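Long-range contacts in citrate synthase (Thermotoga maritima, PDB 2P2W), which probably catalyses the condensation of oxaloacetate with acetyl-CoA and water to give citrate and CoA, a step of the tricarboxylic acid cycle: residues G24-R29 against D257-F262; C17-I22 against H250-T255; M67-E72 against P141-S146; S40-T45 against L145-N150. One frame throughout, in Å; residues are numbered along the deposited sequence.

Contact 1: G24-R29 against D257-F262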
# COMPACT_ATOMS: atom_id res chain seq x y z
N GLY A 24 14.59 -6.12 -24.96
CA GLY A 24 14.94 -4.91 -24.24
C GLY A 24 14.32 -3.65 -24.80
O GLY A 24 15.01 -2.65 -25.00
N ARG A 25 13.02 -3.69 -25.04
CA ARG A 25 12.31 -2.53 -25.57
C ARG A 25 11.13 -2.18 -24.67
O ARG A 25 10.52 -3.06 -24.07
CB ARG A 25 11.82 -2.79 -27.00
CG ARG A 25 12.93 -2.99 -28.02
CD ARG A 25 13.90 -1.81 -28.04
NE ARG A 25 13.28 -0.57 -28.51
CZ ARG A 25 12.97 -0.32 -29.78
NH1 ARG A 25 13.21 -1.22 -30.72
NH2 ARG A 25 12.43 0.85 -30.11
N LEU A 26 10.83 -0.89 -24.57
CA LEU A 26 9.72 -0.41 -23.76
C LEU A 26 8.92 0.58 -24.58
O LEU A 26 9.49 1.45 -25.24
CB LEU A 26 10.25 0.28 -22.49
CG LEU A 26 9.20 0.89 -21.56
CD1 LEU A 26 8.29 -0.21 -21.00
CD2 LEU A 26 9.90 1.64 -20.43
N TYR A 27 7.60 0.44 -24.55
CA TYR A 27 6.73 1.32 -25.32
C TYR A 27 5.57 1.85 -24.48
O TYR A 27 5.03 1.13 -23.64
CB TYR A 27 6.12 0.56 -26.51
CG TYR A 27 7.13 -0.20 -27.35
CD1 TYR A 27 7.51 -1.49 -27.00
CD2 TYR A 27 7.69 0.37 -28.49
CE1 TYR A 27 8.44 -2.20 -27.77
CE2 TYR A 27 8.61 -0.33 -29.27
CZ TYR A 27 8.98 -1.61 -28.90
OH TYR A 27 9.88 -2.31 -29.67
N TYR A 28 5.21 3.11 -24.69
CA TYR A 28 4.08 3.72 -24.00
C TYR A 28 3.00 3.80 -25.08
O TYR A 28 3.16 4.54 -26.06
CB TYR A 28 4.40 5.14 -23.52
CG TYR A 28 5.35 5.23 -22.34
CD1 TYR A 28 5.84 4.09 -21.70
CD2 TYR A 28 5.74 6.48 -21.86
CE1 TYR A 28 6.71 4.20 -20.60
CE2 TYR A 28 6.60 6.60 -20.77
CZ TYR A 28 7.08 5.46 -20.15
OH TYR A 28 7.94 5.59 -19.08
N ARG A 29 1.93 3.04 -24.91
CA ARG A 29 0.85 3.02 -25.89
C ARG A 29 1.36 2.97 -27.33
O ARG A 29 0.88 3.69 -28.21
CB ARG A 29 -0.08 4.23 -25.69
CG ARG A 29 -0.91 4.16 -24.40
CD ARG A 29 -1.88 5.33 -24.29
NE ARG A 29 -2.51 5.42 -22.97
CZ ARG A 29 -3.45 4.61 -22.52
NH1 ARG A 29 -3.90 3.61 -23.27
NH2 ARG A 29 -3.96 4.79 -21.30
N ASP A 257 18.40 -2.75 -20.19
CA ASP A 257 17.20 -1.99 -19.87
C ASP A 257 17.36 -0.73 -20.72
O ASP A 257 18.30 0.04 -20.53
CB ASP A 257 17.22 -1.67 -18.36
CG ASP A 257 16.06 -0.80 -17.90
OD1 ASP A 257 15.50 -0.02 -18.71
OD2 ASP A 257 15.72 -0.89 -16.70
N PRO A 258 16.45 -0.50 -21.70
CA PRO A 258 16.53 0.68 -22.58
C PRO A 258 16.61 2.02 -21.85
O PRO A 258 17.22 2.97 -22.35
CB PRO A 258 15.28 0.55 -23.45
CG PRO A 258 14.31 -0.15 -22.53
CD PRO A 258 15.17 -1.21 -21.88
N ARG A 259 15.98 2.10 -20.68
CA ARG A 259 16.01 3.34 -19.90
C ARG A 259 17.42 3.53 -19.33
O ARG A 259 17.92 4.66 -19.25
CB ARG A 259 14.99 3.26 -18.76
CG ARG A 259 13.57 2.97 -19.23
CD ARG A 259 12.70 2.55 -18.06
NE ARG A 259 13.27 1.40 -17.36
CZ ARG A 259 12.79 0.90 -16.23
NH1 ARG A 259 11.72 1.44 -15.67
NH2 ARG A 259 13.39 -0.14 -15.66
N ALA A 260 18.06 2.44 -18.93
CA ALA A 260 19.42 2.51 -18.38
C ALA A 260 20.38 2.94 -19.49
O ALA A 260 21.28 3.75 -19.27
CB ALA A 260 19.84 1.16 -17.81
N VAL A 261 20.19 2.38 -20.68
CA VAL A 261 21.03 2.71 -21.83
C VAL A 261 20.91 4.20 -22.15
O VAL A 261 21.92 4.89 -22.37
CB VAL A 261 20.62 1.90 -23.07
CG1 VAL A 261 21.41 2.37 -24.29
CG2 VAL A 261 20.87 0.41 -22.81
N PHE A 262 19.68 4.70 -22.17
CA PHE A 262 19.43 6.11 -22.46
C PHE A 262 20.14 6.99 -21.43
O PHE A 262 20.88 7.91 -21.79
CB PHE A 262 17.92 6.40 -22.46
CG PHE A 262 17.55 7.78 -22.94
CD1 PHE A 262 17.84 8.90 -22.17
CD2 PHE A 262 16.93 7.95 -24.17
CE1 PHE A 262 17.51 10.18 -22.62
CE2 PHE A 262 16.59 9.23 -24.63
CZ PHE A 262 16.89 10.34 -23.86
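The ring of P258 lies against the start of strand 25-28, with its CD 3.4 Å from the carbonyl oxygen of G24 and its CG 4.1 Å from CB of L26. No hydrogen bond joins the two segments; strand and helix run nearly perpendicular, at 96°, and meet where the strand begins and the first turn of helix 258-270 opens. G24 and R25 both face D20 across the hairpin, a G1 beta bulge, and the positive phi of G24 suits a residue without a side chain. The CB of L26 leads toward the helix. With CG anti to the backbone N (chi1 177°), its CD2 reaches the aliphatic part of R259, 3.8 Å from CD, and the two chains pass at a slant. Beyond that methylene R259 bends at chi3 and grips the carboxylate of D257 side-on: NE meets the syn lone pair of OD1 at 3.0 Å, almost straight at 173°, and NH2 reaches OD2 at 2.7 Å. The same OD1 takes the backbone N of R259 at 2.9 Å, so D257 also caps the helix. R259 NH1 is hydrogen-bonded to a citrate anion, probably taken up from the crystallisation liquor. The D257 carboxylate probably balances much of the arginine's charge and fixes the guanidinium rotation, which leaves NH1 turned to the citrate.

Contact 2: C17-I22 against H250-T255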
# COMPACT_ATOMS: atom_id res chain seq x y z
N CYS A 17 1.05 0.01 -21.67
CA CYS A 17 2.46 -0.18 -21.95
C CYS A 17 2.86 -1.59 -22.33
O CYS A 17 2.40 -2.56 -21.74
CB CYS A 17 3.25 0.27 -20.71
SG CYS A 17 4.94 -0.35 -20.56
N TYR A 18 3.72 -1.69 -23.34
CA TYR A 18 4.22 -2.98 -23.77
C TYR A 18 5.68 -3.08 -23.36
O TYR A 18 6.51 -2.26 -23.77
CB TYR A 18 4.09 -3.15 -25.29
CG TYR A 18 4.74 -4.43 -25.80
CD1 TYR A 18 4.49 -5.66 -25.18
CD2 TYR A 18 5.62 -4.40 -26.88
CE1 TYR A 18 5.10 -6.83 -25.63
CE2 TYR A 18 6.24 -5.57 -27.33
CZ TYR A 18 5.98 -6.77 -26.70
OH TYR A 18 6.61 -7.92 -27.14
N LEU A 19 5.98 -4.08 -22.54
CA LEU A 19 7.33 -4.31 -22.05
C LEU A 19 7.89 -5.55 -22.75
O LEU A 19 7.44 -6.66 -22.50
CB LEU A 19 7.30 -4.53 -20.54
CG LEU A 19 8.60 -4.92 -19.85
CD1 LEU A 19 9.67 -3.89 -20.13
CD2 LEU A 19 8.35 -5.05 -18.35
N ASP A 20 8.86 -5.34 -23.63
CA ASP A 20 9.48 -6.45 -24.36
C ASP A 20 10.78 -6.82 -23.65
O ASP A 20 11.84 -6.28 -23.96
CB ASP A 20 9.78 -6.02 -25.80
CG ASP A 20 10.32 -7.15 -26.65
OD1 ASP A 20 10.79 -8.16 -26.08
OD2 ASP A 20 10.29 -7.03 -27.89
N GLY A 21 10.68 -7.73 -22.69
CA GLY A 21 11.86 -8.15 -21.93
C GLY A 21 12.89 -8.91 -22.74
O GLY A 21 14.08 -8.86 -22.43
N ILE A 22 12.45 -9.61 -23.77
CA ILE A 22 13.37 -10.39 -24.60
C ILE A 22 14.30 -9.51 -25.44
O ILE A 22 15.50 -9.75 -25.50
CB ILE A 22 12.60 -11.35 -25.53
CG1 ILE A 22 11.81 -12.36 -24.68
CG2 ILE A 22 13.56 -12.09 -26.45
CD1 ILE A 22 10.94 -13.30 -25.50
N HIS A 250 16.68 -7.86 -13.27
CA HIS A 250 15.31 -7.47 -13.54
C HIS A 250 14.46 -8.72 -13.70
O HIS A 250 14.95 -9.79 -14.10
CB HIS A 250 15.25 -6.62 -14.81
CG HIS A 250 13.98 -5.84 -14.96
ND1 HIS A 250 12.83 -6.38 -15.47
CD2 HIS A 250 13.69 -4.55 -14.64
CE1 HIS A 250 11.87 -5.47 -15.46
NE2 HIS A 250 12.37 -4.35 -14.96
N ARG A 251 13.18 -8.59 -13.37
CA ARG A 251 12.25 -9.70 -13.48
C ARG A 251 11.87 -9.96 -14.94
O ARG A 251 11.70 -11.11 -15.34
CB ARG A 251 10.98 -9.38 -12.66
CG ARG A 251 9.81 -10.35 -12.83
CD ARG A 251 10.17 -11.76 -12.41
NE ARG A 251 10.61 -11.84 -11.01
CZ ARG A 251 9.81 -11.98 -9.96
NH1 ARG A 251 8.49 -12.06 -10.12
NH2 ARG A 251 10.33 -12.08 -8.74
N VAL A 252 11.79 -8.90 -15.74
CA VAL A 252 11.38 -9.03 -17.13
C VAL A 252 12.47 -8.87 -18.19
O VAL A 252 12.57 -9.70 -19.10
CB VAL A 252 10.24 -8.03 -17.44
CG1 VAL A 252 9.68 -8.30 -18.83
CG2 VAL A 252 9.15 -8.15 -16.38
N TYR A 253 13.27 -7.82 -18.10
CA TYR A 253 14.35 -7.65 -19.06
C TYR A 253 15.32 -8.82 -18.94
O TYR A 253 15.83 -9.14 -17.87
CB TYR A 253 15.08 -6.33 -18.75
CG TYR A 253 14.27 -5.13 -19.14
CD1 TYR A 253 13.82 -4.98 -20.45
CD2 TYR A 253 14.00 -4.13 -18.20
CE1 TYR A 253 13.09 -3.84 -20.80
CE2 TYR A 253 13.28 -3.00 -18.56
CZ TYR A 253 12.84 -2.85 -19.86
OH TYR A 253 12.15 -1.71 -20.23
N LYS A 254 15.55 -9.49 -20.08
CA LYS A 254 16.58 -10.52 -20.14
C LYS A 254 17.87 -10.01 -20.81
O LYS A 254 18.75 -10.77 -21.21
CB LYS A 254 16.02 -11.70 -20.93
CG LYS A 254 14.86 -12.37 -20.20
CD LYS A 254 14.34 -13.59 -20.95
CE LYS A 254 13.31 -14.37 -20.13
NZ LYS A 254 13.55 -15.80 -20.29
N THR A 255 17.92 -8.67 -20.96
CA THR A 255 19.08 -8.02 -21.56
C THR A 255 19.17 -6.58 -21.07
O THR A 255 18.69 -6.23 -19.99
CB THR A 255 18.90 -8.03 -23.08
OG1 THR A 255 20.04 -7.44 -23.70
CG2 THR A 255 17.66 -7.20 -23.45
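L19, on the first strand of the antiparallel sheet formed by 17-20, 25-28 and 31-32, packs against the loop that carries H250, a predicted active-site residue of this citrate synthase fold. Its CB leads toward the loop, and CG stands anti to the backbone N (chi1 175°), which carries CG up to the loop; the two methyls then part to different neighbours. CG itself lies 3.7 Å from V252 CG1. CD2 meets V252 tip to tip, 3.5 Å from the same CG1, while CD1 comes to 3.3 Å from Y253 CZ and also touches OH and CE1; here the leucine and tyrosine side chains cross at about a right angle. Y253 OH is hydrogen-bonded to Q176, which fixes the far end of the ring. Y253 CD2 also covers one face of the H250 ring. V252 N donates to H250 ND1 at 2.7 Å, somewhat tilted from the imidazole plane, and NE2 of the histidine bonds to a citrate anion that probably came from the crystallisation liquor, so the residues that hold L19 also position this ring. R344 of the second subunit packs on both L19 and V252. Past the strand the backbones close up: G21 CA is 3.3 Å from V252 O, a CA-H...O contact; with the backbone as it is, a CB on G21 would run into that oxygen. One classical hydrogen bond completes the join, from K254 N to G21 O at 2.8 Å, nearly straight at 177° but rising 37° out of the carbonyl plane.

Contact 3: M67-E72 against P141-S146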
# COMPACT_ATOMS: atom_id res chain seq x y z
N MET A 67 -2.40 21.57 -15.18
CA MET A 67 -1.47 21.02 -14.20
C MET A 67 -0.83 22.14 -13.39
O MET A 67 -0.68 22.02 -12.18
CB MET A 67 -0.39 20.18 -14.89
CG MET A 67 -0.92 18.87 -15.47
SD MET A 67 0.38 17.77 -16.05
CE MET A 67 1.17 17.36 -14.49
N ALA A 68 -0.48 23.24 -14.05
CA ALA A 68 0.14 24.37 -13.37
C ALA A 68 -0.80 25.01 -12.34
O ALA A 68 -0.36 25.60 -11.36
CB ALA A 68 0.59 25.41 -14.39
N ASP A 69 -2.10 24.89 -12.58
CA ASP A 69 -3.10 25.46 -11.69
C ASP A 69 -3.39 24.53 -10.50
O ASP A 69 -4.07 24.91 -9.55
CB ASP A 69 -4.38 25.74 -12.49
CG ASP A 69 -5.30 26.74 -11.83
OD1 ASP A 69 -4.80 27.75 -11.28
OD2 ASP A 69 -6.53 26.54 -11.88
N TYR A 70 -2.85 23.31 -10.54
CA TYR A 70 -3.05 22.32 -9.48
C TYR A 70 -1.83 22.08 -8.58
O TYR A 70 -1.81 21.11 -7.81
CB TYR A 70 -3.43 20.96 -10.08
CG TYR A 70 -4.81 20.86 -10.69
CD1 TYR A 70 -5.89 21.54 -10.13
CD2 TYR A 70 -5.05 20.02 -11.77
CE1 TYR A 70 -7.18 21.38 -10.64
CE2 TYR A 70 -6.33 19.84 -12.29
CZ TYR A 70 -7.39 20.53 -11.72
OH TYR A 70 -8.66 20.35 -12.21
N ARG A 71 -0.85 22.97 -8.64
CA ARG A 71 0.38 22.81 -7.84
C ARG A 71 0.34 23.23 -6.38
O ARG A 71 1.30 22.99 -5.64
CB ARG A 71 1.52 23.55 -8.53
CG ARG A 71 1.81 23.06 -9.93
CD ARG A 71 2.83 23.93 -10.62
NE ARG A 71 3.04 23.50 -12.00
CZ ARG A 71 3.71 24.21 -12.91
NH1 ARG A 71 4.22 25.39 -12.59
NH2 ARG A 71 3.84 23.74 -14.14
N GLU A 72 -0.75 23.85 -5.94
CA GLU A 72 -0.83 24.34 -4.57
C GLU A 72 -1.23 23.31 -3.52
O GLU A 72 -2.03 22.41 -3.78
CB GLU A 72 -1.80 25.52 -4.47
CG GLU A 72 -1.44 26.73 -5.33
CD GLU A 72 -0.09 27.31 -4.98
OE1 GLU A 72 0.26 27.33 -3.78
OE2 GLU A 72 0.62 27.75 -5.90
N PRO A 141 5.03 27.82 -6.12
CA PRO A 141 4.99 27.35 -7.50
C PRO A 141 4.77 28.54 -8.44
O PRO A 141 4.00 29.45 -8.12
CB PRO A 141 3.78 26.40 -7.51
CG PRO A 141 3.69 25.94 -6.09
CD PRO A 141 3.97 27.19 -5.31
N ARG A 142 5.45 28.55 -9.58
CA ARG A 142 5.30 29.63 -10.55
C ARG A 142 4.47 29.11 -11.72
O ARG A 142 4.88 28.16 -12.40
CB ARG A 142 6.66 30.10 -11.04
CG ARG A 142 7.42 30.94 -10.03
CD ARG A 142 8.80 31.30 -10.55
NE ARG A 142 8.75 31.84 -11.91
CZ ARG A 142 9.82 32.26 -12.57
NH1 ARG A 142 11.02 32.21 -12.00
NH2 ARG A 142 9.70 32.72 -13.82
N LYS A 143 3.33 29.74 -11.97
CA LYS A 143 2.45 29.29 -13.04
C LYS A 143 3.01 29.52 -14.45
O LYS A 143 2.49 28.95 -15.41
CB LYS A 143 1.07 29.94 -12.91
CG LYS A 143 -0.06 29.04 -13.41
CD LYS A 143 -1.43 29.68 -13.25
CE LYS A 143 -2.53 28.70 -13.66
NZ LYS A 143 -2.44 28.33 -15.09
N ASP A 144 4.05 30.34 -14.57
CA ASP A 144 4.64 30.59 -15.88
C ASP A 144 5.72 29.57 -16.24
O ASP A 144 6.31 29.64 -17.32
CB ASP A 144 5.22 32.02 -15.95
CG ASP A 144 6.42 32.21 -15.04
OD1 ASP A 144 6.37 31.76 -13.88
OD2 ASP A 144 7.42 32.81 -15.49
N LEU A 145 5.96 28.62 -15.34
CA LEU A 145 6.97 27.58 -15.58
C LEU A 145 6.35 26.20 -15.80
O LEU A 145 5.26 25.91 -15.32
CB LEU A 145 7.93 27.50 -14.38
CG LEU A 145 8.76 28.73 -14.03
CD1 LEU A 145 9.66 28.40 -12.84
CD2 LEU A 145 9.61 29.16 -15.22
N SER A 146 7.06 25.34 -16.53
CA SER A 146 6.58 23.98 -16.80
C SER A 146 6.67 23.14 -15.53
O SER A 146 7.27 23.57 -14.55
CB SER A 146 7.41 23.33 -17.91
OG SER A 146 8.67 22.89 -17.41
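R71 sets CG anti to its carbonyl carbon (chi1 -59°) and then runs extended from CG to NE (chi2 173°), a straight stem that carries its guanidinium past P141 to the carbonyl of L145. The side chains of R71 and P141 slide by each other in opposite directions, CB to CB at 3.8 Å. At the end of the stem NH1 and NH2 grip L145 O end-on, at 3.0 and 2.8 Å. The oxygen lies in the guanidinium plane, yet both nitrogens approach it from the same face of the carbonyl plane, NH1 from well above and NH2 with a smaller tilt. R142 O also sits at the guanidinium edge, 2.9 Å from NH1, and A68 CA lies over one face, toward its rim. Replacing R71 by an alanine removes both donors to L145 O and is likely to leave the type I turn R142-L145 freer to shift against the 67-72 segment. Within the turn, K143 packs on the helix: its CG rests 3.8 Å from A68 CB, its CE passes 3.4 Å from D69 OD1, and its NZ bonds to R65 O of helix 57-69. E72 bends at chi2 to lay OE2 3.4 Å from P141 CD. R71 O is held by T124 of helix 110-133, and P141 touches that helix as well. The chemistry is therefore that of a charged side chain gripping one backbone carbonyl with two donors; its charge is probably stabilised in part by the carbonyl dipole, and the grip joins the 67-72 segment to the loop that leads into helix 147-156.

Contact 4: S40-T45 against L145-N150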
# COMPACT_ATOMS: atom_id res chain seq x y z
N SER A 40 9.68 14.51 -26.21
CA SER A 40 8.51 14.99 -25.47
C SER A 40 8.84 15.78 -24.22
O SER A 40 9.98 16.20 -24.01
CB SER A 40 7.61 13.80 -25.11
OG SER A 40 6.29 14.21 -24.80
N THR A 41 7.82 16.00 -23.40
CA THR A 41 7.94 16.74 -22.14
C THR A 41 7.11 15.98 -21.12
O THR A 41 6.34 15.09 -21.49
CB THR A 41 7.37 18.16 -22.26
OG1 THR A 41 5.98 18.08 -22.63
CG2 THR A 41 8.12 18.97 -23.30
N PHE A 42 7.25 16.33 -19.85
CA PHE A 42 6.50 15.65 -18.80
C PHE A 42 5.00 15.73 -19.08
O PHE A 42 4.32 14.70 -19.12
CB PHE A 42 6.79 16.30 -17.44
CG PHE A 42 6.31 15.48 -16.27
CD1 PHE A 42 4.96 15.43 -15.93
CD2 PHE A 42 7.22 14.76 -15.48
CE1 PHE A 42 4.52 14.69 -14.83
CE2 PHE A 42 6.79 14.02 -14.38
CZ PHE A 42 5.44 13.98 -14.05
N GLU A 43 4.49 16.94 -19.28
CA GLU A 43 3.07 17.13 -19.53
C GLU A 43 2.56 16.43 -20.79
O GLU A 43 1.47 15.86 -20.77
CB GLU A 43 2.72 18.62 -19.59
CG GLU A 43 2.92 19.35 -18.27
CD GLU A 43 4.23 20.11 -18.20
OE1 GLU A 43 5.24 19.63 -18.77
OE2 GLU A 43 4.26 21.17 -17.56
N GLU A 44 3.33 16.48 -21.87
CA GLU A 44 2.88 15.84 -23.11
C GLU A 44 2.82 14.32 -23.00
O GLU A 44 1.86 13.70 -23.47
CB GLU A 44 3.80 16.22 -24.28
CG GLU A 44 3.25 15.75 -25.63
CD GLU A 44 4.21 16.00 -26.78
OE1 GLU A 44 5.29 15.39 -26.80
OE2 GLU A 44 3.86 16.82 -27.65
N THR A 45 3.82 13.71 -22.38
CA THR A 45 3.81 12.26 -22.24
C THR A 45 2.76 11.81 -21.22
O THR A 45 2.13 10.78 -21.39
CB THR A 45 5.20 11.72 -21.85
OG1 THR A 45 6.11 11.95 -22.94
CG2 THR A 45 5.13 10.21 -21.58
N LEU A 145 5.96 28.62 -15.34
CA LEU A 145 6.97 27.58 -15.58
C LEU A 145 6.35 26.20 -15.80
O LEU A 145 5.26 25.91 -15.32
CB LEU A 145 7.93 27.50 -14.38
CG LEU A 145 8.76 28.73 -14.03
CD1 LEU A 145 9.66 28.40 -12.84
CD2 LEU A 145 9.61 29.16 -15.22
N SER A 146 7.06 25.34 -16.53
CA SER A 146 6.58 23.98 -16.80
C SER A 146 6.67 23.14 -15.53
O SER A 146 7.27 23.57 -14.55
CB SER A 146 7.41 23.33 -17.91
OG SER A 146 8.67 22.89 -17.41
N HIS A 147 6.07 21.95 -15.56
CA HIS A 147 6.07 21.04 -14.41
C HIS A 147 7.48 20.78 -13.86
O HIS A 147 7.72 20.89 -12.66
CB HIS A 147 5.41 19.72 -14.80
CG HIS A 147 5.11 18.81 -13.65
ND1 HIS A 147 4.21 19.13 -12.65
CD2 HIS A 147 5.58 17.57 -13.35
CE1 HIS A 147 4.13 18.13 -11.79
NE2 HIS A 147 4.95 17.17 -12.19
N VAL A 148 8.41 20.42 -14.75
CA VAL A 148 9.78 20.12 -14.34
C VAL A 148 10.59 21.39 -14.04
O VAL A 148 11.33 21.44 -13.06
CB VAL A 148 10.50 19.27 -15.42
CG1 VAL A 148 11.91 18.93 -14.97
CG2 VAL A 148 9.71 18.00 -15.68
N GLU A 149 10.45 22.41 -14.88
CA GLU A 149 11.15 23.68 -14.66
C GLU A 149 10.79 24.19 -13.27
O GLU A 149 11.66 24.60 -12.49
CB GLU A 149 10.71 24.74 -15.67
CG GLU A 149 11.42 24.73 -16.99
CD GLU A 149 10.89 25.80 -17.93
OE1 GLU A 149 9.75 26.29 -17.71
OE2 GLU A 149 11.60 26.14 -18.90
N ASN A 150 9.50 24.16 -12.98
CA ASN A 150 9.00 24.64 -11.70
C ASN A 150 9.52 23.85 -10.51
O ASN A 150 9.77 24.42 -9.44
CB ASN A 150 7.48 24.63 -11.68
CG ASN A 150 6.94 25.12 -10.36
OD1 ASN A 150 7.06 26.30 -10.02
ND2 ASN A 150 6.30 24.22 -9.63
O HOH W 1 7.71 19.91 -17.48
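Two helix starts meet here, those of 42-51 and 147-156, in the helical body of the citrate synthase fold, and each has its own N-cap. T41 OG1 accepts from E44 N, while S146 and E149 form a capping box, S146 OG taking E149 N and E149 OE1 taking S146 N. Between the two, F42 and H147 meet obliquely, both with CG anti to the backbone N (chi1 -166° and -169°). H147 CD2 stands over the centre of the phenylalanine face, 3.4 Å from CE1; the ring planes make 43°, with centroids 4.3 Å apart. V148 CG2 adds apolar contact at 3.8 Å from F42 CB, the two side chains crossing at about a right angle. With an alanine here in place of F42 the phenyl face is gone, which would probably open a gap beside H147 CD2 and V148 CG2 and set the imidazole freer to turn. M67 of helix 57-69 touches both H147 and E43, and M174 packs on F42. E43 supplies the polar join: bent at chi2, it swings its carboxylate to the N-terminal turn of helix 147-156, where the helix dipole would favour a negative group and where it takes the amide of H147 directly and that of V148 through a water. OE2 accepts from H147 N at 2.8 Å, reached from above the carboxylate plane, and also lies 3.3 Å from H147 CB. The bridging water donates to E43 OE1 at 2.8 Å and accepts from S146 OG and, at 2.9 Å, from V148 N.

Contacts 1 and 4 are buried, whereas contacts 2 and 3 are only partly so, each with exposed residues at its margin. Contacts 1 and 2 share the sheet: strands 25-28 and 17-20 are neighbours, R25 O probably hydrogen-bonded to D20 N. Both lie near citrate, probably from the crystallisation liquor; contact 1 is apolar across its segments, contact 2 adds a backbone hydrogen bond. Contacts 3 and 4 lie away from the predicted active-site residues and end on the same loop through L145 and S146; there an arginine serves a carbonyl before helix 147-156, and a glutamate an amide at its start. Contact 4 touches contact 1 where Y28 meets T45, while contacts 2 and 3 are on opposite sides of the chain's centre.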